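Local coordinates for protein enoyl-CoA hydratase, EchA3 (Mycobacterium marinum M, PDB 3R6H) that probably acts as a lyase of the enoyl-CoA hydratase/isomerase family in lipid metabolism, at residues A[137-141]-A[142-146]; A[191-194]-A[195-199]. One frame throughout, in Å; residues are numbered along the deposited sequence.

Overall arrangement
Following the chain from the N terminus, contact 1 comes first and closes before contact 2 opens, so the two lie in series and neither nest nor cross. Contact 1 covers 137-146, where the loop after strand 128-129 turns into helix 141-150; contact 2 covers 191-199, the C-terminal part of helix 186-198 and the residue after it. Each is one unbroken run of chain, and neither closes a long loop. Their centres lie 30 Å apart on opposite sides of the chain's centre, with nearest atoms about 17 Å apart. Contact 1 joins helices 75-92, 153-161 and 214-225 near a second subunit; contact 2 lies on the six-stranded sheet, near a third.

Contact 1: A[137-141]-A[142-146]; sequences MTIPY and AAMEV
Pro140 is the N-cap residue of helix 141-150 in this crotonase-like fold, and its carbonyl begins the helical bonding pattern. Met144 N donates to Pro140 O over 3.0 Å, four residues back along the chain. One residue on, Glu145 N reaches Tyr141 O at 3.1 Å, and Val146 N to Ala142 O, at 3.2 Å, continues the series.

Ile139, just before the cap, folds its side chain back onto the first turn. Its CG2, anti to the backbone N (CG1 at chi1 -60°), lies 3.4 Å from Ala143 CB, tighter than usual for two carbons. The same methyl meets Met144 SD at 3.6 Å. Met144 is bent at chi2 (-67°) and chi3, which swings its sulfur across the isoleucine at about a right angle. Pro140 CD adds a looser touch on Ala143 CB, at 4.1 Å, and the proline side chain is about 4 Å from a bound potassium ion.

Phe85 of helix 75-92 packs on Pro140, Ala142 and Ala143, while Tyr156 and Ala160 of helix 153-161 cover Met144. Arg211 of the second subunit hydrogen-bonds Ile139 O and makes a cation-pi contact with Tyr141; Glu145 faces helix 214-225.

Contact 2: A[191-194]-A[195-199]; sequences EEAA and REFAG
Four successive backbone hydrogen bonds join 191-194 to 195-199, each from an N-H to the carbonyl four residues earlier. Arg195 N binds Glu191 O at 3.0 Å and Glu196 N binds Glu192 O at the same distance. Phe197 N to Ala193 O and Ala198 N to Ala194 O are both 2.9 Å. Beyond them, Gly199 N bonds to Glu196 O, three residues back.

A second group of contacts involves the Phe197 ring. Its chi1 of -60° places CG anti to the carbonyl carbon, and the ring lies over the preceding turn. Ala193 O sits 3.0 Å above one face, displaced toward the rim, so the oxygen that accepts the Phe197 N-H also lies against the ring of the same residue. The apolar touch is that of Ala193 CB with Phe197 CE2, at 3.8 Å.

These residues belong to helix 186-198, which packs against the central sheet of the crotonase-like fold. The Ala194 side chain packs on Ile15, Val52 and Val99, which places this face of the helix on three neighbouring strands. Phe197 also packs on Val99, meets His119 edge-to-face, and touches Leu162 of the third subunit.

Among the charged groups, Glu192 and Glu196 are both exposed and cross at a slant, meeting at Glu192 CG and Glu196 OE2. Glu192 OE1 and Glu196 OE2 are 4.0 Å apart, with carboxylate planes 23° from each other. Arg189 forms salt bridges to Glu192 OE1 and Glu196 OE1, which would offset their mutual repulsion. Arg195 instead runs back along the helix, CG 3.4 Å from Glu191 O. Its bend at chi3 (-146°) carries the guanidinium back alongside Glu191, whose OE1 remains 4.8 Å from Arg195 NH1, and NH2 hydrogen-bonds Asp12 O.

Contact 1: A[137-141]-A[142-146]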
loop_
_atom_site.group_PDB
_atom_site.type_symbol
_atom_site.label_atom_id
_atom_site.label_comp_id
_atom_site.label_asym_id
_atom_site.label_seq_id
_atom_site.Cartn_x
_atom_site.Cartn_y
_atom_site.Cartn_z
ATOM N N MET A 137 5.309 -8.098 -23.964
ATOM C CA MET A 137 3.886 -8.288 -23.771
ATOM C C MET A 137 3.387 -7.234 -22.787
ATOM O O MET A 137 4.028 -6.973 -21.771
ATOM C CB MET A 137 3.615 -9.707 -23.262
ATOM C CG MET A 137 4.258 -10.793 -24.135
ATOM S SD MET A 137 3.774 -12.480 -23.709
ATOM C CE MET A 137 2.020 -12.337 -23.992
ATOM N N THR A 138 2.262 -6.608 -23.118
ATOM C CA THR A 138 1.584 -5.663 -22.194
ATOM C C THR A 138 0.836 -6.501 -21.146
ATOM O O THR A 138 0.210 -7.513 -21.463
ATOM C CB THR A 138 0.559 -4.765 -22.953
ATOM O OG1 THR A 138 1.242 -3.952 -23.914
ATOM C CG2 THR A 138 -0.225 -3.857 -22.001
ATOM N N ILE A 139 0.880 -6.117 -19.877
ATOM C CA ILE A 139 0.165 -6.905 -18.864
ATOM C C ILE A 139 -1.340 -6.691 -18.992
ATOM O O ILE A 139 -1.799 -5.555 -18.990
ATOM C CB ILE A 139 0.615 -6.567 -17.418
ATOM C CG1 ILE A 139 2.117 -6.849 -17.264
ATOM C CG2 ILE A 139 -0.216 -7.413 -16.399
ATOM C CD1 ILE A 139 2.709 -6.581 -15.864
ATOM N N PRO A 140 -2.133 -7.778 -19.085
ATOM C CA PRO A 140 -3.581 -7.633 -19.193
ATOM C C PRO A 140 -4.206 -6.911 -18.017
ATOM O O PRO A 140 -3.676 -6.980 -16.890
ATOM C CB PRO A 140 -4.083 -9.088 -19.220
ATOM C CG PRO A 140 -2.973 -9.852 -19.820
ATOM C CD PRO A 140 -1.734 -9.179 -19.192
ATOM N N TYR A 141 -5.339 -6.242 -18.253
ATOM C CA TYR A 141 -6.013 -5.498 -17.205
ATOM C C TYR A 141 -6.355 -6.382 -16.010
ATOM O O TYR A 141 -6.161 -5.955 -14.856
ATOM C CB TYR A 141 -7.296 -4.827 -17.728
ATOM C CG TYR A 141 -7.014 -3.572 -18.538
ATOM C CD1 TYR A 141 -6.672 -2.389 -17.913
ATOM C CD2 TYR A 141 -7.104 -3.579 -19.924
ATOM C CE1 TYR A 141 -6.420 -1.229 -18.634
ATOM C CE2 TYR A 141 -6.841 -2.406 -20.667
ATOM C CZ TYR A 141 -6.505 -1.242 -20.002
ATOM O OH TYR A 141 -6.253 -0.074 -20.707
ATOM N N ALA A 142 -6.850 -7.604 -16.242
ATOM C CA ALA A 142 -7.195 -8.476 -15.109
ATOM C C ALA A 142 -5.988 -8.806 -14.232
ATOM O O ALA A 142 -6.105 -8.843 -13.001
ATOM C CB ALA A 142 -7.875 -9.759 -15.548
ATOM N N ALA A 143 -4.842 -9.013 -14.873
ATOM C CA ALA A 143 -3.576 -9.271 -14.158
ATOM C C ALA A 143 -3.130 -8.052 -13.382
ATOM O O ALA A 143 -2.642 -8.165 -12.241
ATOM C CB ALA A 143 -2.474 -9.704 -15.158
ATOM N N MET A 144 -3.288 -6.863 -13.960
ATOM C CA MET A 144 -2.925 -5.661 -13.210
ATOM C C MET A 144 -3.730 -5.546 -11.923
ATOM O O MET A 144 -3.221 -5.125 -10.877
ATOM C CB MET A 144 -3.064 -4.386 -14.051
ATOM C CG MET A 144 -2.089 -4.310 -15.280
ATOM S SD MET A 144 -0.357 -4.158 -14.762
ATOM C CE MET A 144 -0.368 -2.424 -14.255
ATOM N N GLU A 145 -4.999 -5.904 -11.994
ATOM C CA GLU A 145 -5.859 -5.798 -10.807
ATOM C C GLU A 145 -5.441 -6.810 -9.729
ATOM O O GLU A 145 -5.486 -6.514 -8.528
ATOM C CB GLU A 145 -7.320 -5.988 -11.199
ATOM C CG GLU A 145 -7.881 -4.865 -12.088
ATOM C CD GLU A 145 -8.145 -3.577 -11.392
ATOM O OE1 GLU A 145 -8.200 -3.519 -10.135
ATOM O OE2 GLU A 145 -8.293 -2.549 -12.117
ATOM N N VAL A 146 -5.044 -7.995 -10.151
ATOM C CA VAL A 146 -4.528 -9.015 -9.239
ATOM C C VAL A 146 -3.256 -8.513 -8.537
ATOM O O VAL A 146 -3.158 -8.591 -7.302
ATOM C CB VAL A 146 -4.242 -10.340 -9.969
ATOM C CG1 VAL A 146 -3.452 -11.288 -9.096
ATOM C CG2 VAL A 146 -5.571 -11.040 -10.443
#

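Contact 2: A[191-194]-A[195-199]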
loop_
_atom_site.group_PDB
_atom_site.type_symbol
_atom_site.label_atom_id
_atom_site.label_comp_id
_atom_site.label_asym_id
_atom_site.label_seq_id
_atom_site.Cartn_x
_atom_site.Cartn_y
_atom_site.Cartn_z
ATOM N N GLU A 191 0.379 -26.728 4.073
ATOM C CA GLU A 191 -0.660 -27.647 4.571
ATOM C C GLU A 191 -0.983 -27.378 6.048
ATOM O O GLU A 191 -2.159 -27.349 6.426
ATOM C CB GLU A 191 -0.231 -29.118 4.336
ATOM C CG GLU A 191 -0.190 -29.472 2.883
ATOM C CD GLU A 191 0.515 -30.793 2.551
ATOM O OE1 GLU A 191 1.254 -31.305 3.403
ATOM O OE2 GLU A 191 0.380 -31.258 1.412
ATOM N N GLU A 192 0.043 -27.118 6.876
ATOM C CA GLU A 192 -0.162 -26.750 8.266
ATOM C C GLU A 192 -0.982 -25.474 8.375
ATOM O O GLU A 192 -1.916 -25.372 9.176
ATOM C CB GLU A 192 1.180 -26.561 8.984
ATOM C CG GLU A 192 1.078 -26.396 10.515
ATOM C CD GLU A 192 2.424 -26.053 11.193
ATOM O OE1 GLU A 192 3.163 -25.103 10.768
ATOM O OE2 GLU A 192 2.743 -26.738 12.197
ATOM N N ALA A 193 -0.613 -24.472 7.579
ATOM C CA ALA A 193 -1.329 -23.192 7.637
ATOM C C ALA A 193 -2.787 -23.350 7.234
ATOM O O ALA A 193 -3.661 -22.723 7.827
ATOM C CB ALA A 193 -0.633 -22.132 6.744
ATOM N N ALA A 194 -3.026 -24.135 6.200
ATOM C CA ALA A 194 -4.366 -24.410 5.705
ATOM C C ALA A 194 -5.194 -25.081 6.790
ATOM O O ALA A 194 -6.336 -24.704 7.022
ATOM C CB ALA A 194 -4.311 -25.316 4.440
ATOM N N ARG A 195 -4.599 -26.033 7.513
ATOM C CA ARG A 195 -5.322 -26.643 8.656
ATOM C C ARG A 195 -5.678 -25.628 9.733
ATOM O O ARG A 195 -6.773 -25.638 10.267
ATOM C CB ARG A 195 -4.507 -27.775 9.299
ATOM C CG ARG A 195 -4.359 -28.961 8.413
ATOM C CD ARG A 195 -3.582 -30.106 9.087
ATOM N NE ARG A 195 -2.787 -30.831 8.086
ATOM C CZ ARG A 195 -3.283 -31.704 7.212
ATOM N NH1 ARG A 195 -2.470 -32.301 6.338
ATOM N NH2 ARG A 195 -4.581 -31.986 7.194
ATOM N N GLU A 196 -4.748 -24.738 10.044
ATOM C CA GLU A 196 -5.000 -23.649 10.987
ATOM C C GLU A 196 -6.161 -22.766 10.500
ATOM O O GLU A 196 -7.070 -22.457 11.265
ATOM C CB GLU A 196 -3.714 -22.803 11.193
ATOM C CG GLU A 196 -2.616 -23.553 11.939
ATOM C CD GLU A 196 -1.173 -23.011 11.730
ATOM O OE1 GLU A 196 -0.956 -22.036 11.007
ATOM O OE2 GLU A 196 -0.245 -23.596 12.314
ATOM N N PHE A 197 -6.142 -22.395 9.226
ATOM C CA PHE A 197 -7.151 -21.464 8.663
ATOM C C PHE A 197 -8.514 -22.123 8.550
ATOM O O PHE A 197 -9.537 -21.439 8.636
ATOM C CB PHE A 197 -6.721 -20.898 7.298
ATOM C CG PHE A 197 -5.429 -20.124 7.331
ATOM C CD1 PHE A 197 -5.123 -19.297 8.398
ATOM C CD2 PHE A 197 -4.511 -20.218 6.266
ATOM C CE1 PHE A 197 -3.922 -18.592 8.435
ATOM C CE2 PHE A 197 -3.313 -19.497 6.301
ATOM C CZ PHE A 197 -3.031 -18.694 7.386
ATOM N N ALA A 198 -8.538 -23.454 8.391
ATOM C CA ALA A 198 -9.831 -24.192 8.391
ATOM C C ALA A 198 -10.551 -24.067 9.728
ATOM O O ALA A 198 -11.780 -24.304 9.818
ATOM C CB ALA A 198 -9.598 -25.662 8.032
ATOM N N GLY A 199 -9.807 -23.704 10.772
ATOM C CA GLY A 199 -10.349 -23.394 12.097
ATOM C C GLY A 199 -11.006 -22.039 12.298
ATOM O O GLY A 199 -11.682 -21.800 13.311
#